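Local coordinates for putative outer membrane protein (LpxR) (Salmonella typhimurium, PDB 3FID) that probably removes acyl chains from the lipid A part of lipopolysaccharide in the outer membrane, as a metal-binding beta-barrel deacylase, at residues A[190-195]-A[207-212]; A[184-189]-A[216-221]; A[136-141]-A[235-240]. All blocks are in the same frame, centred on the assembly; numbering follows the deposited sequence.

Interaction 1 (A[190-195]-A[207-212]); sequences DKTFNS and LIHTQK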
# COMPACT_ATOMS: atom_id res chain seq x y z
N ASP A 190 -21.47 6.19 -5.48
CA ASP A 190 -21.84 4.87 -5.03
C ASP A 190 -21.56 4.64 -3.56
O ASP A 190 -20.41 4.73 -3.12
CB ASP A 190 -21.17 3.76 -5.89
CG ASP A 190 -21.69 2.38 -5.53
OD1 ASP A 190 -20.90 1.50 -5.10
OD2 ASP A 190 -22.92 2.17 -5.62
N LYS A 191 -22.61 4.34 -2.80
CA LYS A 191 -22.51 4.11 -1.35
C LYS A 191 -21.53 2.97 -0.97
O LYS A 191 -20.74 3.12 -0.01
CB LYS A 191 -23.91 3.84 -0.75
CG LYS A 191 -23.89 3.24 0.66
CD LYS A 191 -25.31 2.87 1.16
CE LYS A 191 -25.28 2.49 2.63
NZ LYS A 191 -25.29 3.70 3.50
N THR A 192 -21.58 1.85 -1.71
CA THR A 192 -20.76 0.67 -1.37
C THR A 192 -19.27 0.99 -1.62
O THR A 192 -18.41 0.72 -0.77
CB THR A 192 -21.18 -0.57 -2.22
OG1 THR A 192 -22.56 -0.88 -1.96
CG2 THR A 192 -20.32 -1.80 -1.84
N PHE A 193 -18.99 1.54 -2.81
CA PHE A 193 -17.63 1.90 -3.20
C PHE A 193 -17.04 2.95 -2.25
O PHE A 193 -15.88 2.85 -1.84
CB PHE A 193 -17.61 2.39 -4.67
CG PHE A 193 -16.20 2.71 -5.23
CD1 PHE A 193 -15.07 1.96 -4.85
CD2 PHE A 193 -16.04 3.73 -6.17
CE1 PHE A 193 -13.79 2.26 -5.39
CE2 PHE A 193 -14.79 4.01 -6.71
CZ PHE A 193 -13.65 3.29 -6.30
N ASN A 194 -17.86 3.92 -1.86
CA ASN A 194 -17.37 4.95 -0.94
C ASN A 194 -16.79 4.42 0.37
O ASN A 194 -15.82 5.00 0.88
CB ASN A 194 -18.45 5.99 -0.63
CG ASN A 194 -18.55 7.06 -1.69
OD1 ASN A 194 -17.80 7.06 -2.68
ND2 ASN A 194 -19.49 7.99 -1.50
N SER A 195 -17.38 3.35 0.92
CA SER A 195 -16.90 2.78 2.20
C SER A 195 -15.76 1.77 2.02
O SER A 195 -15.23 1.28 3.00
CB SER A 195 -18.04 2.12 3.01
OG SER A 195 -18.43 0.89 2.43
N LEU A 207 -8.51 -2.82 -6.26
CA LEU A 207 -9.74 -3.58 -6.17
C LEU A 207 -10.90 -2.67 -5.79
O LEU A 207 -10.75 -1.74 -5.00
CB LEU A 207 -9.59 -4.74 -5.20
CG LEU A 207 -8.52 -5.75 -5.62
CD1 LEU A 207 -8.19 -6.66 -4.45
CD2 LEU A 207 -8.96 -6.53 -6.89
N ILE A 208 -12.06 -2.95 -6.38
CA ILE A 208 -13.26 -2.12 -6.19
C ILE A 208 -14.43 -3.01 -5.77
O ILE A 208 -14.66 -4.05 -6.37
CB ILE A 208 -13.61 -1.33 -7.50
CG1 ILE A 208 -12.54 -0.24 -7.75
CG2 ILE A 208 -15.03 -0.71 -7.43
CD1 ILE A 208 -12.62 0.43 -9.16
N HIS A 209 -15.16 -2.59 -4.74
CA HIS A 209 -16.43 -3.24 -4.39
C HIS A 209 -17.50 -2.22 -4.72
O HIS A 209 -17.59 -1.18 -4.06
CB HIS A 209 -16.47 -3.57 -2.89
CG HIS A 209 -17.70 -4.32 -2.47
ND1 HIS A 209 -18.10 -4.40 -1.15
CD2 HIS A 209 -18.62 -5.01 -3.18
CE1 HIS A 209 -19.20 -5.13 -1.07
NE2 HIS A 209 -19.56 -5.49 -2.29
N THR A 210 -18.28 -2.47 -5.76
CA THR A 210 -19.30 -1.49 -6.16
C THR A 210 -20.58 -2.14 -6.62
O THR A 210 -20.57 -3.24 -7.15
CB THR A 210 -18.79 -0.53 -7.26
OG1 THR A 210 -19.76 0.52 -7.44
CG2 THR A 210 -18.57 -1.26 -8.60
N GLN A 211 -21.69 -1.42 -6.41
CA GLN A 211 -22.98 -1.80 -6.99
C GLN A 211 -23.15 -1.19 -8.39
O GLN A 211 -23.81 -1.76 -9.26
CB GLN A 211 -24.12 -1.40 -6.04
CG GLN A 211 -24.13 -2.17 -4.66
CD GLN A 211 -25.43 -1.96 -3.82
OE1 GLN A 211 -25.92 -0.83 -3.66
NE2 GLN A 211 -25.97 -3.07 -3.28
N LYS A 212 -22.46 -0.08 -8.63
CA LYS A 212 -22.72 0.84 -9.75
C LYS A 212 -22.36 0.32 -11.15
O LYS A 212 -21.31 -0.28 -11.36
CB LYS A 212 -22.02 2.18 -9.47
CG LYS A 212 -22.39 3.36 -10.37
CD LYS A 212 -23.84 3.81 -10.22
CE LYS A 212 -24.09 5.15 -10.96
NZ LYS A 212 -23.73 5.13 -12.42
O HOH W 1 -24.01 1.12 -3.25
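Asp190 and Thr210 meet through one short bond, the hydroxyl OG1 of Thr210 donating to Asp190 OD1 at 2.8 Å. The same carboxylate oxygen also takes the backbone N-H of Gln211 across the contact, from Gln211 N to Asp190 OD1 at 3.3 Å, and that of Phe193 within its own segment. Asp190 is thus the N-cap of helix 191-194, and one oxygen serves the helix and the facing loop together. All three donors stand out of the carboxylate plane, Thr210 OG1 (73°) and Gln211 N over one face, Phe193 N over the other. While donating to Asp190, Thr210 OG1 also accepts from Lys212 N, an ST turn that helps to set the hydroxyl.

Beside these bonds lie two CH-pi contacts. Thr192 lays its methyl over the centre of the His209 ring, with CG2 3.5 Å from ND1; CG2 stands anti to the backbone N (OG1 chi1 -60°), which turns it to the imidazole and OG1 to Gln211 CG. Ile208 covers one face of Phe193 near the rim, Ile208 CG2 lying 3.7 Å from Phe193 CD1.

Further out, water 1 joins the second carboxylate oxygen, Asp190 OD2, to Thr192 N and Gln211 OE1. Arg98 bonds to His209 ND1 and the Asp47 carbonyl to NE2, fixing the ring's rotation under the methyl. The His209 side chain is about 9 Å from a bound zinc ion. With donors from the helix start, a hydroxyl, a loop amide and a water converging on it, the buried Asp190 carboxylate would probably be stabilised in its charged form.

Interaction 2 (A[184-189]-A[216-221]); sequences TVALGN and IYKVFA. With CXE (pentaethylene glycol monodecyl ether), chain K.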
# COMPACT_ATOMS: atom_id res chain seq x y z
N THR A 184 -11.49 7.70 7.02
CA THR A 184 -11.46 8.21 5.67
C THR A 184 -12.74 9.01 5.52
O THR A 184 -13.74 8.65 6.14
CB THR A 184 -11.43 7.02 4.65
OG1 THR A 184 -10.29 6.18 4.90
CG2 THR A 184 -11.37 7.51 3.19
N VAL A 185 -12.70 10.11 4.78
CA VAL A 185 -13.93 10.75 4.29
C VAL A 185 -13.96 10.59 2.78
O VAL A 185 -12.91 10.60 2.12
CB VAL A 185 -14.03 12.24 4.71
CG1 VAL A 185 -14.36 12.31 6.20
CG2 VAL A 185 -12.74 13.02 4.38
N ALA A 186 -15.14 10.40 2.22
CA ALA A 186 -15.28 10.19 0.79
C ALA A 186 -16.56 10.80 0.27
O ALA A 186 -17.56 10.89 0.99
CB ALA A 186 -15.23 8.70 0.44
N LEU A 187 -16.51 11.23 -0.98
CA LEU A 187 -17.71 11.55 -1.72
C LEU A 187 -17.67 10.85 -3.07
O LEU A 187 -16.58 10.68 -3.65
CB LEU A 187 -17.84 13.06 -1.88
CG LEU A 187 -17.02 13.84 -2.87
CD1 LEU A 187 -17.79 13.90 -4.21
CD2 LEU A 187 -16.82 15.25 -2.31
N GLY A 188 -18.83 10.51 -3.59
CA GLY A 188 -18.90 9.68 -4.81
C GLY A 188 -20.33 9.34 -5.15
O GLY A 188 -21.24 9.66 -4.39
N ASN A 189 -20.54 8.67 -6.28
CA ASN A 189 -21.91 8.28 -6.68
C ASN A 189 -22.30 6.87 -6.29
O ASN A 189 -23.37 6.39 -6.67
CB ASN A 189 -22.16 8.57 -8.17
CG ASN A 189 -21.36 7.69 -9.09
OD1 ASN A 189 -20.39 7.05 -8.67
ND2 ASN A 189 -21.75 7.64 -10.36
N ILE A 216 -18.82 5.75 -12.64
CA ILE A 216 -18.42 5.58 -11.27
C ILE A 216 -17.39 6.64 -10.96
O ILE A 216 -16.51 6.97 -11.80
CB ILE A 216 -17.90 4.14 -11.01
CG1 ILE A 216 -17.80 3.86 -9.50
CG2 ILE A 216 -16.54 3.90 -11.74
CD1 ILE A 216 -17.61 2.40 -9.18
N TYR A 217 -17.54 7.27 -9.80
CA TYR A 217 -16.52 8.20 -9.32
C TYR A 217 -16.45 8.29 -7.80
O TYR A 217 -17.43 8.04 -7.09
CB TYR A 217 -16.67 9.60 -9.94
CG TYR A 217 -17.87 10.36 -9.46
CD1 TYR A 217 -19.08 10.32 -10.19
CD2 TYR A 217 -17.81 11.13 -8.29
CE1 TYR A 217 -20.20 11.01 -9.75
CE2 TYR A 217 -18.92 11.83 -7.85
CZ TYR A 217 -20.10 11.76 -8.56
OH TYR A 217 -21.18 12.46 -8.09
N LYS A 218 -15.27 8.65 -7.30
CA LYS A 218 -15.03 8.69 -5.86
C LYS A 218 -13.84 9.59 -5.61
O LYS A 218 -12.88 9.55 -6.39
CB LYS A 218 -14.75 7.27 -5.34
CG LYS A 218 -14.36 7.19 -3.84
CD LYS A 218 -14.16 5.75 -3.35
CE LYS A 218 -13.63 5.76 -1.89
NZ LYS A 218 -13.39 4.34 -1.45
N VAL A 219 -13.92 10.45 -4.59
CA VAL A 219 -12.79 11.26 -4.16
C VAL A 219 -12.68 11.08 -2.66
O VAL A 219 -13.70 11.03 -1.98
CB VAL A 219 -12.96 12.76 -4.49
CG1 VAL A 219 -11.72 13.51 -4.11
CG2 VAL A 219 -13.27 12.97 -6.01
N PHE A 220 -11.47 10.93 -2.13
CA PHE A 220 -11.35 10.57 -0.72
C PHE A 220 -10.07 11.11 -0.12
O PHE A 220 -9.11 11.43 -0.83
CB PHE A 220 -11.38 9.02 -0.51
CG PHE A 220 -10.18 8.34 -1.09
CD1 PHE A 220 -10.16 7.97 -2.44
CD2 PHE A 220 -9.04 8.15 -0.32
CE1 PHE A 220 -9.01 7.39 -3.01
CE2 PHE A 220 -7.89 7.56 -0.88
CZ PHE A 220 -7.89 7.20 -2.24
N ALA A 221 -10.10 11.22 1.20
CA ALA A 221 -8.94 11.63 1.99
C ALA A 221 -9.03 10.90 3.33
O ALA A 221 -10.12 10.82 3.92
CB ALA A 221 -8.96 13.15 2.17
C1 CXE K . -14.17 14.44 0.46
C2 CXE K . -12.74 13.99 0.21
C3 CXE K . -11.77 15.17 0.16
C4 CXE K . -11.65 15.76 -1.24
C5 CXE K . -10.60 16.86 -1.38
C6 CXE K . -9.88 16.73 -2.72
C7 CXE K . -9.46 18.05 -3.35
C8 CXE K . -8.68 17.79 -4.64
C9 CXE K . -8.06 19.04 -5.24
C10 CXE K . -7.37 18.71 -6.56
O11 CXE K . -6.99 19.91 -7.25
C12 CXE K . -6.14 19.64 -8.36
C13 CXE K . -5.35 20.90 -8.75
O14 CXE K . -4.44 20.60 -9.82
C15 CXE K . -3.18 21.28 -9.70
C16 CXE K . -2.28 20.54 -8.71
O17 CXE K . -0.94 21.04 -8.76
C18 CXE K . -0.53 21.65 -7.54
C19 CXE K . 0.72 22.49 -7.78
O20 CXE K . 1.06 22.43 -9.17
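Val185 and Ala221 exchange two backbone hydrogen bonds, Val185 N giving to Ala221 O at 2.8 Å and Ala221 N to Val185 O at 3.0 Å. Leu187 and Val219 repeat the arrangement two residues along: Leu187 N donates to Val219 O, and Val219 N returns a bond of 2.8 Å to Leu187 O. Between them Ala186 faces Phe220, and beyond them Gly188 faces Lys218, as non-hydrogen-bonded pairs. Backbone groups of three of these residues bond to the flanking strands instead: Ala186 to Gly163 and Gly188 to Asn161 on one flank, Lys218 to Thr260 on the other.

This is the antiparallel pairing of neighbouring strands in an outer-membrane beta-barrel, here strands 176-188 and 215-228, with side chains alternating between the two surfaces. On one surface the side chains of Leu187, Val219 and Ala221 meet the decyl chain of a bound detergent, whose C4 lies 3.6 Å from Val219 CG1; Val185 approaches it by its carbonyl oxygen. On the other, the extended chain of Lys218, CG anti to the backbone N (chi1 175°), passes Ala186 CB, and its NZ is held by Asn197 OD1.

Where the strand 184-188 ends, a side chain takes over the pairing. Asn189 N still donates to Tyr217 O, at 3.3 Å, but the return bond runs from Tyr217 N to Asn189 OD1 at 3.1 Å, reaching the amide oxygen from 44° above its carbonyl plane. Asn189 ND2 is satisfied in turn by Leu215 O. The amide stacks on the Tyr217 ring with 26° between the planes, and Asn189 CB comes within 3.5 Å of Tyr217 CE1.

Interaction 3 (A[136-141]-A[235-240]); sequences QIENRY and QGKTLQ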
# COMPACT_ATOMS: atom_id res chain seq x y z
N GLN A 136 21.24 -6.91 0.89
CA GLN A 136 19.80 -6.83 1.21
C GLN A 136 19.41 -7.62 2.46
O GLN A 136 20.19 -8.44 2.95
CB GLN A 136 18.96 -7.25 -0.02
CG GLN A 136 19.00 -8.75 -0.41
CD GLN A 136 18.11 -9.02 -1.61
OE1 GLN A 136 16.91 -8.79 -1.55
NE2 GLN A 136 18.69 -9.49 -2.71
N ILE A 137 18.20 -7.37 2.98
CA ILE A 137 17.65 -8.17 4.07
C ILE A 137 17.54 -9.64 3.68
O ILE A 137 17.06 -9.97 2.61
CB ILE A 137 16.26 -7.61 4.57
CG1 ILE A 137 16.39 -6.13 5.02
CG2 ILE A 137 15.68 -8.48 5.70
CD1 ILE A 137 17.35 -5.87 6.22
N GLU A 138 17.98 -10.52 4.58
CA GLU A 138 17.98 -11.98 4.33
C GLU A 138 16.58 -12.61 4.43
O GLU A 138 15.68 -12.04 5.07
CB GLU A 138 18.89 -12.65 5.35
CG GLU A 138 18.29 -12.76 6.74
CD GLU A 138 19.28 -13.34 7.76
OE1 GLU A 138 18.98 -13.30 8.97
OE2 GLU A 138 20.36 -13.80 7.36
N ASN A 139 16.43 -13.79 3.84
CA ASN A 139 15.13 -14.47 3.71
C ASN A 139 14.43 -14.73 5.04
O ASN A 139 15.06 -15.21 6.00
CB ASN A 139 15.25 -15.80 2.96
CG ASN A 139 15.49 -15.63 1.47
OD1 ASN A 139 14.87 -14.80 0.81
ND2 ASN A 139 16.40 -16.45 0.91
N ARG A 140 13.14 -14.40 5.09
CA ARG A 140 12.24 -14.95 6.08
C ARG A 140 10.91 -15.15 5.38
O ARG A 140 10.37 -14.22 4.80
CB ARG A 140 12.05 -14.06 7.31
CG ARG A 140 11.06 -14.69 8.27
CD ARG A 140 10.80 -13.86 9.48
NE ARG A 140 11.96 -13.75 10.35
CZ ARG A 140 11.96 -13.03 11.47
NH1 ARG A 140 10.85 -12.38 11.85
NH2 ARG A 140 13.05 -12.96 12.22
N TYR A 141 10.44 -16.39 5.40
CA TYR A 141 9.17 -16.78 4.80
C TYR A 141 8.16 -16.64 5.89
O TYR A 141 8.48 -16.85 7.07
CB TYR A 141 9.22 -18.24 4.33
CG TYR A 141 9.81 -18.38 2.97
CD1 TYR A 141 9.00 -18.40 1.84
CD2 TYR A 141 11.20 -18.46 2.81
CE1 TYR A 141 9.56 -18.49 0.55
CE2 TYR A 141 11.76 -18.57 1.53
CZ TYR A 141 10.92 -18.58 0.41
OH TYR A 141 11.47 -18.68 -0.84
N GLN A 235 13.68 -4.64 10.63
CA GLN A 235 14.27 -5.37 11.79
C GLN A 235 15.07 -6.61 11.40
O GLN A 235 15.77 -7.17 12.23
CB GLN A 235 13.17 -5.77 12.76
CG GLN A 235 12.45 -4.56 13.38
CD GLN A 235 11.25 -4.96 14.18
OE1 GLN A 235 10.42 -5.75 13.73
NE2 GLN A 235 11.14 -4.41 15.37
N GLY A 236 14.96 -7.02 10.15
CA GLY A 236 15.73 -8.14 9.63
C GLY A 236 17.22 -7.83 9.53
O GLY A 236 17.64 -6.68 9.54
N LYS A 237 18.02 -8.88 9.38
CA LYS A 237 19.46 -8.76 9.32
C LYS A 237 19.92 -8.78 7.86
O LYS A 237 19.40 -9.55 7.05
CB LYS A 237 20.04 -9.95 10.11
CG LYS A 237 21.53 -9.92 10.37
CD LYS A 237 21.96 -11.21 11.09
CE LYS A 237 22.55 -12.22 10.10
NZ LYS A 237 23.00 -13.46 10.78
N THR A 238 20.89 -7.93 7.51
CA THR A 238 21.42 -7.84 6.14
C THR A 238 22.31 -9.05 5.77
O THR A 238 22.92 -9.64 6.66
CB THR A 238 22.29 -6.59 5.95
OG1 THR A 238 23.36 -6.61 6.92
CG2 THR A 238 21.44 -5.30 6.11
N LEU A 239 22.40 -9.36 4.47
CA LEU A 239 23.09 -10.59 4.00
C LEU A 239 24.60 -10.64 4.30
O LEU A 239 25.10 -11.68 4.73
CB LEU A 239 22.91 -10.75 2.48
CG LEU A 239 21.65 -11.39 1.95
CD1 LEU A 239 21.70 -11.35 0.41
CD2 LEU A 239 21.54 -12.84 2.44
N GLN A 240 25.28 -9.52 4.07
CA GLN A 240 26.74 -9.43 4.13
C GLN A 240 27.27 -8.69 5.35
O GLN A 240 28.21 -9.17 6.01
CB GLN A 240 27.27 -8.77 2.89
CG GLN A 240 26.99 -9.52 1.62
CD GLN A 240 27.54 -8.77 0.45
OE1 GLN A 240 27.74 -7.55 0.52
NE2 GLN A 240 27.81 -9.47 -0.62
O HOH W 2 16.94 -11.76 9.53
O HOH W 3 22.69 -12.48 7.04
O HOH W 4 20.29 -14.21 11.15
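Glu138 lies across Lys237, its CG resting 3.4 Å from the Lys237 carbonyl oxygen and its carboxylate beside the lysine's CB and CE. The setting is one end of the LpxR beta-barrel, where the approach to strand 140-157 meets the loop that follows helix 232-235. Ile137 and Thr238 form a single backbone bridge there, flanked by two hydrogen bonds: Glu138 N to Lys237 O at 3.0 Å and Leu239 N to Gln136 O at 2.8 Å, the second more bent, with 139° at the hydrogen.

Side chains pack along both flanks of the bridge. Gln136 and Leu239 run side by side, pointing the same way, with Gln136 CG 3.8 Å from Leu239 CD1, while Leu239 CD2 leans on Glu138 CB. Ile137 reaches the opposite backbone, CD1 standing 3.4 Å from Gly236 O; its second torsion (chi2 -63°) folds CD1 back to make that approach. Thr238 OG1 is engaged within its own loop by Thr241 and by Met243 N.

The charged ends do not form a salt bridge, since Glu138 OE2 and Lys237 NZ remain 4.3 Å apart. Water joins them instead: one molecule gives a proton to Glu138 OE1 and accepts from Lys237 NZ. A second water, 2.6 Å from Glu138 OE1, accepts from the backbone N of Lys237.

In the fold
Interactions 1 and 2 are neighbours, their centres about 10 Å apart, and helix 191-194 follows strand 176-188 directly in the chain. A probable hydrogen bond between Phe193 O and Lys218 NZ joins them, as does a cation-pi contact of the same two residues. The first is largely buried and rests on a shared carboxylate and close ring packing; the second is partly buried and rests on regular strand pairing, with detergent along one surface. Interaction 3 lies across the chain's centre, with centres about 39 Å from both. Also only partly buried, it joins loop to loop by one bridge and bound waters. Along the sequence, 190-195/207-212 nests within 184-189/216-221, and both within 136-141/235-240.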